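Local coordinates for protein probable starch synthase 4, chloroplastic/amyloplastic (Arabidopsis thaliana, PDB 6GNE) that is a starch synthase family member with the two-domain GT-B glycosyltransferase fold, here binding adenosine-5'-diphosphate between its two domains, at residues A[16-24]-A[89-97]; A[71-82]-A[119-130]. One frame throughout, in Å; residues are numbered along the deposited sequence.

Contact 1: A[16-24]-A[89-97]. With ADP (adenosine-5'-diphosphate), chain F.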
loop_
_atom_site.group_PDB
_atom_site.type_symbol
_atom_site.label_atom_id
_atom_site.label_comp_id
_atom_site.label_asym_id
_atom_site.label_seq_id
_atom_site.Cartn_x
_atom_site.Cartn_y
_atom_site.Cartn_z
ATOM N N ALA A 16 -2.113 -1.650 12.772
ATOM C CA ALA A 16 -2.406 -2.034 11.399
ATOM C C ALA A 16 -2.328 -3.524 11.224
ATOM O O ALA A 16 -1.748 -4.225 12.065
ATOM C CB ALA A 16 -1.416 -1.353 10.466
ATOM N N ALA A 17 -2.865 -3.994 10.109
ATOM C CA ALA A 17 -2.800 -5.417 9.765
ATOM C C ALA A 17 -1.542 -5.802 9.009
ATOM O O ALA A 17 -1.286 -6.985 8.855
ATOM C CB ALA A 17 -4.037 -5.819 8.967
ATOM N N GLU A 18 -0.769 -4.819 8.553
ATOM C CA GLU A 18 0.479 -5.055 7.811
ATOM C C GLU A 18 1.603 -4.106 8.188
ATOM O O GLU A 18 1.377 -2.962 8.598
ATOM C CB GLU A 18 0.269 -4.844 6.302
ATOM C CG GLU A 18 -0.680 -5.791 5.609
ATOM C CD GLU A 18 -0.876 -5.376 4.143
ATOM O OE1 GLU A 18 0.123 -5.289 3.375
ATOM O OE2 GLU A 18 -2.035 -5.130 3.756
ATOM N N MET A 19 2.816 -4.604 7.994
ATOM C CA MET A 19 4.018 -3.799 7.999
ATOM C C MET A 19 5.090 -4.512 7.173
ATOM O O MET A 19 5.428 -5.676 7.419
ATOM C CB MET A 19 4.530 -3.597 9.414
ATOM C CG MET A 19 5.665 -2.567 9.510
ATOM S SD MET A 19 6.537 -2.652 11.069
ATOM C CE MET A 19 7.979 -1.702 10.656
ATOM N N ALA A 20 5.626 -3.795 6.205
ATOM C CA ALA A 20 6.686 -4.321 5.367
ATOM C C ALA A 20 7.984 -4.349 6.172
ATOM O O ALA A 20 8.270 -3.369 6.874
ATOM C CB ALA A 20 6.838 -3.458 4.121
ATOM N N PRO A 21 8.782 -5.421 6.093
ATOM C CA PRO A 21 8.603 -6.624 5.233
ATOM C C PRO A 21 7.963 -7.825 5.921
ATOM O O PRO A 21 7.624 -8.754 5.254
ATOM C CB PRO A 21 10.045 -7.014 4.911
ATOM C CG PRO A 21 10.797 -6.604 6.143
ATOM C CD PRO A 21 10.101 -5.413 6.742
ATOM N N VAL A 22 7.809 -7.750 7.248
ATOM C CA VAL A 22 7.376 -8.840 8.084
ATOM C C VAL A 22 5.968 -9.349 7.794
ATOM O O VAL A 22 5.709 -10.553 7.881
ATOM C CB VAL A 22 7.541 -8.482 9.594
ATOM C CG1 VAL A 22 6.634 -7.329 10.051
ATOM C CG2 VAL A 22 7.305 -9.695 10.472
ATOM N N ALA A 23 5.051 -8.448 7.461
ATOM C CA ALA A 23 3.700 -8.824 7.111
ATOM C C ALA A 23 3.189 -7.905 6.034
ATOM O O ALA A 23 2.700 -6.823 6.336
ATOM C CB ALA A 23 2.821 -8.748 8.341
ATOM N N LYS A 24 3.304 -8.343 4.779
ATOM C CA LYS A 24 3.020 -7.506 3.639
ATOM C C LYS A 24 2.215 -8.218 2.569
ATOM O O LYS A 24 2.582 -9.312 2.118
ATOM C CB LYS A 24 4.326 -7.044 3.013
ATOM C CG LYS A 24 4.092 -6.216 1.769
ATOM C CD LYS A 24 5.369 -5.928 1.036
ATOM C CE LYS A 24 5.057 -5.134 -0.219
ATOM N NZ LYS A 24 6.238 -4.372 -0.694
ATOM N N VAL A 89 11.821 -4.249 13.775
ATOM C CA VAL A 89 11.685 -4.432 12.351
ATOM C C VAL A 89 12.115 -3.118 11.719
ATOM O O VAL A 89 11.425 -2.082 11.821
ATOM C CB VAL A 89 10.240 -4.779 11.944
ATOM C CG1 VAL A 89 10.141 -4.957 10.431
ATOM C CG2 VAL A 89 9.767 -6.024 12.683
ATOM N N GLU A 90 13.287 -3.186 11.100
ATOM C CA GLU A 90 13.966 -2.060 10.493
ATOM C C GLU A 90 14.038 -0.808 11.359
ATOM O O GLU A 90 13.674 0.299 10.948
ATOM C CB GLU A 90 13.427 -1.858 9.071
ATOM C CG GLU A 90 14.187 -2.815 8.116
ATOM C CD GLU A 90 13.577 -2.935 6.740
ATOM O OE1 GLU A 90 12.903 -1.964 6.322
ATOM O OE2 GLU A 90 13.788 -4.014 6.120
ATOM N N GLY A 91 14.510 -1.032 12.583
ATOM C CA GLY A 91 14.662 0.021 13.572
ATOM C C GLY A 91 13.391 0.430 14.290
ATOM O O GLY A 91 13.471 1.210 15.219
ATOM N N LEU A 92 12.221 -0.064 13.886
ATOM C CA LEU A 92 10.989 0.257 14.603
ATOM C C LEU A 92 10.680 -0.807 15.666
ATOM O O LEU A 92 10.762 -1.988 15.381
ATOM C CB LEU A 92 9.812 0.399 13.627
ATOM C CG LEU A 92 9.963 1.584 12.679
ATOM C CD1 LEU A 92 9.075 1.389 11.482
ATOM C CD2 LEU A 92 9.709 2.907 13.369
ATOM N N PRO A 93 10.311 -0.392 16.884
ATOM C CA PRO A 93 9.767 -1.371 17.831
ATOM C C PRO A 93 8.388 -1.870 17.414
ATOM O O PRO A 93 7.549 -1.079 17.033
ATOM C CB PRO A 93 9.671 -0.592 19.162
ATOM C CG PRO A 93 10.377 0.693 18.938
ATOM C CD PRO A 93 10.363 0.957 17.460
ATOM N N VAL A 94 8.170 -3.178 17.487
ATOM C CA VAL A 94 6.897 -3.776 17.114
ATOM C C VAL A 94 6.408 -4.704 18.215
ATOM O O VAL A 94 7.207 -5.377 18.862
ATOM C CB VAL A 94 7.024 -4.572 15.801
ATOM C CG1 VAL A 94 5.656 -5.062 15.330
ATOM C CG2 VAL A 94 7.681 -3.689 14.736
ATOM N N HIS A 95 5.094 -4.703 18.427
ATOM C CA HIS A 95 4.394 -5.596 19.338
ATOM C C HIS A 95 3.496 -6.460 18.475
ATOM O O HIS A 95 2.629 -5.950 17.786
ATOM C CB HIS A 95 3.560 -4.805 20.367
ATOM C CG HIS A 95 4.381 -4.204 21.468
ATOM N ND1 HIS A 95 4.963 -2.955 21.364
ATOM C CD2 HIS A 95 4.750 -4.699 22.680
ATOM C CE1 HIS A 95 5.643 -2.703 22.473
ATOM N NE2 HIS A 95 5.539 -3.747 23.281
ATOM N N PHE A 96 3.729 -7.767 18.494
ATOM C CA PHE A 96 2.911 -8.731 17.769
ATOM C C PHE A 96 1.969 -9.423 18.741
ATOM O O PHE A 96 2.408 -9.995 19.737
ATOM C CB PHE A 96 3.779 -9.801 17.113
ATOM C CG PHE A 96 4.884 -9.282 16.242
ATOM C CD1 PHE A 96 6.125 -9.006 16.775
ATOM C CD2 PHE A 96 4.693 -9.124 14.886
ATOM C CE1 PHE A 96 7.150 -8.562 15.972
ATOM C CE2 PHE A 96 5.717 -8.677 14.065
ATOM C CZ PHE A 96 6.941 -8.382 14.619
ATOM N N ILE A 97 0.673 -9.381 18.466
ATOM C CA ILE A 97 -0.320 -9.994 19.351
ATOM C C ILE A 97 -0.625 -11.399 18.849
ATOM O O ILE A 97 -1.035 -11.572 17.704
ATOM C CB ILE A 97 -1.597 -9.131 19.428
ATOM C CG1 ILE A 97 -1.248 -7.700 19.892
ATOM C CG2 ILE A 97 -2.608 -9.721 20.377
ATOM C CD1 ILE A 97 -2.472 -6.814 20.109
HETATM P PB ADP F . -1.527 -2.170 -4.000
HETATM O O1B ADP F . -1.470 -1.618 -2.607
HETATM O O2B ADP F . -1.022 -3.571 -4.189
HETATM O O3B ADP F . -2.907 -1.999 -4.594
HETATM P PA ADP F . 0.702 -0.380 -4.380
HETATM O O1A ADP F . 1.379 0.126 -5.621
HETATM O O2A ADP F . 0.273 0.690 -3.409
HETATM O O3A ADP F . -0.535 -1.273 -4.893
HETATM O "O5'" ADP F . 1.642 -1.404 -3.576
HETATM C "C5'" ADP F . 2.172 -2.586 -4.177
HETATM C "C4'" ADP F . 3.423 -3.145 -3.476
HETATM O "O4'" ADP F . 3.416 -4.580 -3.540
HETATM C "C3'" ADP F . 4.719 -2.753 -4.156
HETATM O "O3'" ADP F . 5.760 -2.781 -3.194
HETATM C "C2'" ADP F . 4.949 -3.860 -5.150
HETATM O "O2'" ADP F . 6.309 -3.999 -5.518
HETATM C "C1'" ADP F . 4.482 -5.049 -4.363
HETATM N N9 ADP F . 3.967 -6.156 -5.197
HETATM C C8 ADP F . 2.771 -6.236 -5.792
HETATM N N7 ADP F . 2.635 -7.421 -6.427
HETATM C C5 ADP F . 3.762 -8.125 -6.239
HETATM C C6 ADP F . 4.295 -9.463 -6.646
HETATM N N6 ADP F . 3.546 -10.290 -7.419
HETATM N N1 ADP F . 5.545 -9.798 -6.217
HETATM C C2 ADP F . 6.283 -8.942 -5.463
HETATM N N3 ADP F . 5.856 -7.729 -5.077
HETATM C C4 ADP F . 4.635 -7.278 -5.429
#

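Contact 2: A[71-82]-A[119-130]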
loop_
_atom_site.group_PDB
_atom_site.type_symbol
_atom_site.label_atom_id
_atom_site.label_comp_id
_atom_site.label_asym_id
_atom_site.label_seq_id
_atom_site.Cartn_x
_atom_site.Cartn_y
_atom_site.Cartn_z
ATOM N N VAL A 71 -1.889 -10.731 28.294
ATOM C CA VAL A 71 -2.852 -9.625 28.266
ATOM C C VAL A 71 -4.229 -10.190 27.922
ATOM O O VAL A 71 -4.458 -10.696 26.805
ATOM C CB VAL A 71 -2.449 -8.497 27.290
ATOM C CG1 VAL A 71 -3.565 -7.468 27.158
ATOM C CG2 VAL A 71 -1.162 -7.827 27.756
ATOM N N GLU A 72 -5.127 -10.099 28.905
ATOM C CA GLU A 72 -6.503 -10.552 28.754
ATOM C C GLU A 72 -7.291 -9.510 27.976
ATOM O O GLU A 72 -7.180 -8.316 28.254
ATOM C CB GLU A 72 -7.149 -10.801 30.119
ATOM C CG GLU A 72 -6.416 -11.854 30.938
ATOM C CD GLU A 72 -7.353 -12.722 31.753
ATOM O OE1 GLU A 72 -7.347 -13.956 31.525
ATOM O OE2 GLU A 72 -8.087 -12.175 32.605
ATOM N N SER A 73 -8.072 -9.968 27.001
ATOM C CA SER A 73 -8.804 -9.109 26.064
ATOM C C SER A 73 -10.252 -9.564 25.945
ATOM O O SER A 73 -10.529 -10.756 26.034
ATOM C CB SER A 73 -8.121 -9.195 24.703
ATOM O OG SER A 73 -8.784 -8.442 23.729
ATOM N N TYR A 74 -11.155 -8.628 25.702
ATOM C CA TYR A 74 -12.578 -8.939 25.597
ATOM C C TYR A 74 -13.008 -9.404 24.217
ATOM O O TYR A 74 -12.587 -8.857 23.234
ATOM C CB TYR A 74 -13.389 -7.693 25.992
ATOM C CG TYR A 74 -14.905 -7.804 25.888
ATOM C CD1 TYR A 74 -15.572 -7.562 24.671
ATOM C CD2 TYR A 74 -15.681 -8.108 27.022
ATOM C CE1 TYR A 74 -16.967 -7.650 24.589
ATOM C CE2 TYR A 74 -17.073 -8.197 26.940
ATOM C CZ TYR A 74 -17.705 -7.956 25.729
ATOM O OH TYR A 74 -19.063 -8.050 25.639
ATOM N N PHE A 75 -13.880 -10.404 24.166
ATOM C CA PHE A 75 -14.602 -10.772 22.932
ATOM C C PHE A 75 -15.834 -11.628 23.251
ATOM O O PHE A 75 -15.705 -12.582 24.007
ATOM C CB PHE A 75 -13.688 -11.534 21.983
ATOM C CG PHE A 75 -13.980 -11.296 20.539
ATOM C CD1 PHE A 75 -13.810 -10.023 19.976
ATOM C CD2 PHE A 75 -14.387 -12.338 19.716
ATOM C CE1 PHE A 75 -14.062 -9.802 18.632
ATOM C CE2 PHE A 75 -14.641 -12.117 18.360
ATOM C CZ PHE A 75 -14.473 -10.853 17.824
ATOM N N ASP A 76 -17.010 -11.286 22.699
ATOM C CA ASP A 76 -18.269 -12.058 22.912
ATOM C C ASP A 76 -18.582 -12.264 24.397
ATOM O O ASP A 76 -18.937 -13.368 24.805
ATOM C CB ASP A 76 -18.237 -13.432 22.185
ATOM C CG ASP A 76 -18.210 -13.302 20.636
ATOM O OD1 ASP A 76 -18.948 -12.475 20.066
ATOM O OD2 ASP A 76 -17.465 -14.052 19.976
ATOM N N GLY A 77 -18.394 -11.215 25.204
ATOM C CA GLY A 77 -18.675 -11.251 26.653
ATOM C C GLY A 77 -17.706 -11.974 27.589
ATOM O O GLY A 77 -17.882 -11.937 28.817
ATOM N N LYS A 78 -16.693 -12.636 27.015
ATOM C CA LYS A 78 -15.654 -13.366 27.757
ATOM C C LYS A 78 -14.309 -12.659 27.585
ATOM O O LYS A 78 -14.121 -11.894 26.631
ATOM C CB LYS A 78 -15.533 -14.790 27.222
ATOM C CG LYS A 78 -16.699 -15.710 27.581
ATOM C CD LYS A 78 -17.065 -16.688 26.461
ATOM C CE LYS A 78 -17.277 -18.124 26.972
ATOM N NZ LYS A 78 -18.133 -18.268 28.207
ATOM N N LEU A 79 -13.400 -12.909 28.527
ATOM C CA LEU A 79 -12.006 -12.484 28.427
ATOM C C LEU A 79 -11.147 -13.625 27.846
ATOM O O LEU A 79 -11.373 -14.806 28.135
ATOM C CB LEU A 79 -11.481 -12.038 29.797
ATOM C CG LEU A 79 -12.271 -10.911 30.507
ATOM C CD1 LEU A 79 -11.676 -10.611 31.884
ATOM C CD2 LEU A 79 -12.354 -9.632 29.671
ATOM N N TYR A 80 -10.188 -13.259 26.996
ATOM C CA TYR A 80 -9.279 -14.218 26.354
ATOM C C TYR A 80 -7.826 -13.822 26.509
ATOM O O TYR A 80 -7.489 -12.638 26.513
ATOM C CB TYR A 80 -9.583 -14.390 24.871
ATOM C CG TYR A 80 -10.911 -15.026 24.629
ATOM C CD1 TYR A 80 -12.068 -14.253 24.562
ATOM C CD2 TYR A 80 -11.025 -16.402 24.473
ATOM C CE1 TYR A 80 -13.306 -14.846 24.349
ATOM C CE2 TYR A 80 -12.254 -17.003 24.243
ATOM C CZ TYR A 80 -13.393 -16.230 24.191
ATOM O OH TYR A 80 -14.612 -16.835 23.988
ATOM N N LYS A 81 -6.968 -14.833 26.614
ATOM C CA LYS A 81 -5.534 -14.617 26.787
ATOM C C LYS A 81 -4.855 -14.301 25.475
ATOM O O LYS A 81 -5.193 -14.883 24.447
ATOM C CB LYS A 81 -4.908 -15.821 27.473
ATOM C CG LYS A 81 -5.274 -15.828 28.948
ATOM C CD LYS A 81 -4.709 -17.034 29.673
ATOM C CE LYS A 81 -5.061 -16.957 31.153
ATOM N NZ LYS A 81 -5.097 -18.321 31.753
ATOM N N ASN A 82 -3.927 -13.349 25.521
ATOM C CA ASN A 82 -3.065 -13.018 24.369
ATOM C C ASN A 82 -1.579 -13.077 24.752
ATOM O O ASN A 82 -1.190 -12.418 25.717
ATOM C CB ASN A 82 -3.371 -11.600 23.874
ATOM C CG ASN A 82 -4.806 -11.423 23.427
ATOM O OD1 ASN A 82 -5.608 -10.829 24.126
ATOM N ND2 ASN A 82 -5.126 -11.921 22.260
ATOM N N ARG A 119 -14.475 -10.669 12.404
ATOM C CA ARG A 119 -14.215 -11.091 13.758
ATOM C C ARG A 119 -12.710 -11.051 14.066
ATOM O O ARG A 119 -12.302 -10.514 15.110
ATOM C CB ARG A 119 -14.799 -12.480 14.011
ATOM C CG ARG A 119 -16.323 -12.478 14.127
ATOM C CD ARG A 119 -16.928 -13.883 14.066
ATOM N NE ARG A 119 -16.371 -14.801 15.059
ATOM C CZ ARG A 119 -16.613 -14.759 16.373
ATOM N NH1 ARG A 119 -16.037 -15.656 17.164
ATOM N NH2 ARG A 119 -17.391 -13.822 16.918
ATOM N N ARG A 120 -11.911 -11.595 13.143
ATOM C CA ARG A 120 -10.455 -11.623 13.246
ATOM C C ARG A 120 -9.920 -10.230 13.567
ATOM O O ARG A 120 -9.237 -10.038 14.567
ATOM C CB ARG A 120 -9.815 -12.131 11.947
ATOM C CG ARG A 120 -10.042 -13.594 11.602
ATOM C CD ARG A 120 -9.471 -13.957 10.237
ATOM N NE ARG A 120 -7.995 -14.021 10.272
ATOM C CZ ARG A 120 -7.157 -13.692 9.282
ATOM N NH1 ARG A 120 -7.585 -13.235 8.102
ATOM N NH2 ARG A 120 -5.846 -13.817 9.469
ATOM N N PHE A 121 -10.264 -9.234 12.763
ATOM C CA PHE A 121 -9.643 -7.916 12.932
ATOM C C PHE A 121 -10.314 -6.993 13.976
ATOM O O PHE A 121 -9.653 -6.136 14.576
ATOM C CB PHE A 121 -9.447 -7.250 11.568
ATOM C CG PHE A 121 -8.451 -7.977 10.688
ATOM C CD1 PHE A 121 -7.092 -7.873 10.944
ATOM C CD2 PHE A 121 -8.875 -8.776 9.624
ATOM C CE1 PHE A 121 -6.171 -8.529 10.144
ATOM C CE2 PHE A 121 -7.959 -9.452 8.829
ATOM C CZ PHE A 121 -6.605 -9.332 9.080
ATOM N N SER A 122 -11.610 -7.150 14.210
ATOM C CA SER A 122 -12.239 -6.472 15.348
ATOM C C SER A 122 -11.669 -7.001 16.683
ATOM O O SER A 122 -11.465 -6.223 17.618
ATOM C CB SER A 122 -13.774 -6.571 15.310
ATOM O OG SER A 122 -14.207 -7.907 15.402
ATOM N N TYR A 123 -11.401 -8.305 16.783
ATOM C CA TYR A 123 -10.704 -8.834 17.973
ATOM C C TYR A 123 -9.353 -8.161 18.165
ATOM O O TYR A 123 -9.040 -7.650 19.248
ATOM C CB TYR A 123 -10.488 -10.349 17.889
ATOM C CG TYR A 123 -9.771 -10.933 19.104
ATOM C CD1 TYR A 123 -8.362 -10.894 19.210
ATOM C CD2 TYR A 123 -10.492 -11.521 20.151
ATOM C CE1 TYR A 123 -7.721 -11.420 20.324
ATOM C CE2 TYR A 123 -9.844 -12.055 21.263
ATOM C CZ TYR A 123 -8.466 -12.004 21.351
ATOM O OH TYR A 123 -7.834 -12.558 22.449
ATOM N N PHE A 124 -8.559 -8.193 17.101
ATOM C CA PHE A 124 -7.235 -7.604 17.093
ATOM C C PHE A 124 -7.261 -6.147 17.539
ATOM O O PHE A 124 -6.420 -5.726 18.353
ATOM C CB PHE A 124 -6.602 -7.709 15.700
ATOM C CG PHE A 124 -5.347 -6.896 15.555
ATOM C CD1 PHE A 124 -4.233 -7.168 16.358
ATOM C CD2 PHE A 124 -5.277 -5.845 14.649
ATOM C CE1 PHE A 124 -3.078 -6.415 16.249
ATOM C CE2 PHE A 124 -4.103 -5.095 14.529
ATOM C CZ PHE A 124 -3.006 -5.380 15.332
ATOM N N SER A 125 -8.215 -5.389 16.999
ATOM C CA SER A 125 -8.368 -3.964 17.322
ATOM C C SER A 125 -8.618 -3.774 18.799
ATOM O O SER A 125 -8.031 -2.889 19.405
ATOM C CB SER A 125 -9.520 -3.333 16.531
ATOM O OG SER A 125 -9.253 -3.313 15.138
ATOM N N ARG A 126 -9.474 -4.613 19.376
ATOM C CA ARG A 126 -9.759 -4.556 20.810
ATOM C C ARG A 126 -8.515 -4.897 21.615
ATOM O O ARG A 126 -8.094 -4.109 22.462
ATOM C CB ARG A 126 -10.896 -5.504 21.202
ATOM C CG ARG A 126 -11.286 -5.468 22.672
ATOM C CD ARG A 126 -11.853 -4.102 23.033
ATOM N NE ARG A 126 -11.976 -3.879 24.477
ATOM C CZ ARG A 126 -13.076 -4.046 25.202
ATOM N NH1 ARG A 126 -14.205 -4.532 24.682
ATOM N NH2 ARG A 126 -13.028 -3.766 26.494
ATOM N N ALA A 127 -7.925 -6.055 21.326
ATOM C CA ALA A 127 -6.717 -6.497 22.004
ATOM C C ALA A 127 -5.586 -5.484 21.908
ATOM O O ALA A 127 -4.818 -5.352 22.856
ATOM C CB ALA A 127 -6.270 -7.851 21.468
ATOM N N ALA A 128 -5.483 -4.758 20.788
ATOM C CA ALA A 128 -4.436 -3.733 20.631
ATOM C C ALA A 128 -4.565 -2.592 21.632
ATOM O O ALA A 128 -3.587 -2.176 22.263
ATOM C CB ALA A 128 -4.429 -3.182 19.220
ATOM N N LEU A 129 -5.774 -2.085 21.771
ATOM C CA LEU A 129 -6.066 -1.064 22.794
ATOM C C LEU A 129 -5.861 -1.572 24.223
ATOM O O LEU A 129 -5.350 -0.849 25.074
ATOM C CB LEU A 129 -7.493 -0.528 22.627
ATOM C CG LEU A 129 -7.641 0.341 21.382
ATOM C CD1 LEU A 129 -9.104 0.658 21.141
ATOM C CD2 LEU A 129 -6.775 1.597 21.492
ATOM N N GLU A 130 -6.254 -2.817 24.454
ATOM C CA GLU A 130 -6.056 -3.489 25.737
ATOM C C GLU A 130 -4.571 -3.595 26.094
ATOM O O GLU A 130 -4.194 -3.302 27.197
ATOM C CB GLU A 130 -6.711 -4.874 25.682
ATOM C CG GLU A 130 -7.078 -5.475 27.015
ATOM C CD GLU A 130 -8.064 -4.634 27.769
ATOM O OE1 GLU A 130 -7.658 -4.020 28.769
ATOM O OE2 GLU A 130 -9.262 -4.581 27.344
#

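Contact 1: A[16-24]-A[89-97]
V22 and V89 mark the nearest approach of the two backbones, yet their CA atoms stay 7.5 Å apart and no hydrogen bond passes between the segments. In 16-24 the chain doubles back: M19 and A23 exchange two backbone hydrogen bonds, M19 sits opposite two residues, V22 and A23, which makes this a classic beta bulge, and a cis peptide bond precedes P21. In the partner, V89 to L92 form a type I' turn, where the positive phi of G91 suits glycine. M19 bridges the gap. Extended along its length, with CG anti to the backbone N (chi1 -171°), this slender chain brings M19 CE to 3.4 Å from L92 CD1. M19 CE is also 3.9 Å from V89 CG1, while M19 SD lies 4.0 Å from V94 CG2. The loop follows the first strand, 11-15, of the Rossmann-like N-terminal domain of a GT-B fold and leads into the K-V-G-G-L motif that begins at K24. There K24 NZ donates a hydrogen bond to O3' of ADP (3.0 Å) and is also salt-bridged to D30. Beside the turn, P21 and V89 lie side by side, pointing opposite ways, P21 CD 3.7 Å from V89 CG1; E90 lies against the same proline ring, its OE1 salt-bridged to K37. Further along the strand, F96 is met obliquely by the beta-branched V22 of the loop, V22 CG2 4.1 Å from F96 CE2.

Contact 2: A[71-82]-A[119-130]
A chi1 of -180° swings the Y123 ring directly opposite its own backbone nitrogen, out over the hairpin, and carries the CD2 edge onto one face of the F75 ring. The result is a T-shaped pair, centroids 5.2 Å apart and planes at 70°. Y123 CB sits over the same phenyl as a CH-pi contact, 4.0 Å from the ring centroid of F75, so the side chain grips F75 through both its stem and its ring. R119, one helical turn earlier, bends at chi3 and lays a face of its guanidinium against F75 CE2, with R119 NH2 3.5 Å from it. R119 NH2 also donates a nearly straight hydrogen bond (166°) to the syn lone pair of D76 OD2, 3.1 Å away, as part of a salt bridge in which guanidinium and carboxylate are almost coplanar. D76 OD1 is hydrogen-bonded to S190 OG, so both oxygens of this turn residue are engaged.

Toward the other end small residues let the backbones close in: the CA atoms of S73 and A127 are 5.3 Å apart, and S73 OG is 3.4 Å from A127 CB. Next to them, R126 bends at chi2 and presents a guanidinium face to the stem of Y74, R126 CZ 3.7 Å from Y74 CB; its nitrogens bond to Y160 and to the carbonyl of C191.

The strands 71-75 and 78-82 thus form a beta hairpin with a two-residue type I' turn (D76-G77), packed against an alpha helix, an antiparallel extension of the mixed sheet of the Rossmann-like N-terminal GT-B domain.

In the fold
From the N terminus, strand 11-15 runs into loop 16-24; the chain then passes through helix 27-41 and strand 45-51 to the hairpin strands 64-75 and 78-89. Contact 1 closes this first loop where strand 92-100 begins. Contact 2 opens within it, at 71-82, and closes only when helix 117-134 returns, so the two cross along the chain. Strands 78-89 and 92-100 are sheet neighbours, and the helix directly follows the latter. The centres of contacts 1 and 2 lie about 19 Å apart, yet the contacts touch: I97 packs on A127 and A128, and A17 on F121. Together they tie the loop bordering the ADP pocket, the antiparallel strands and the helix into one N-terminal domain.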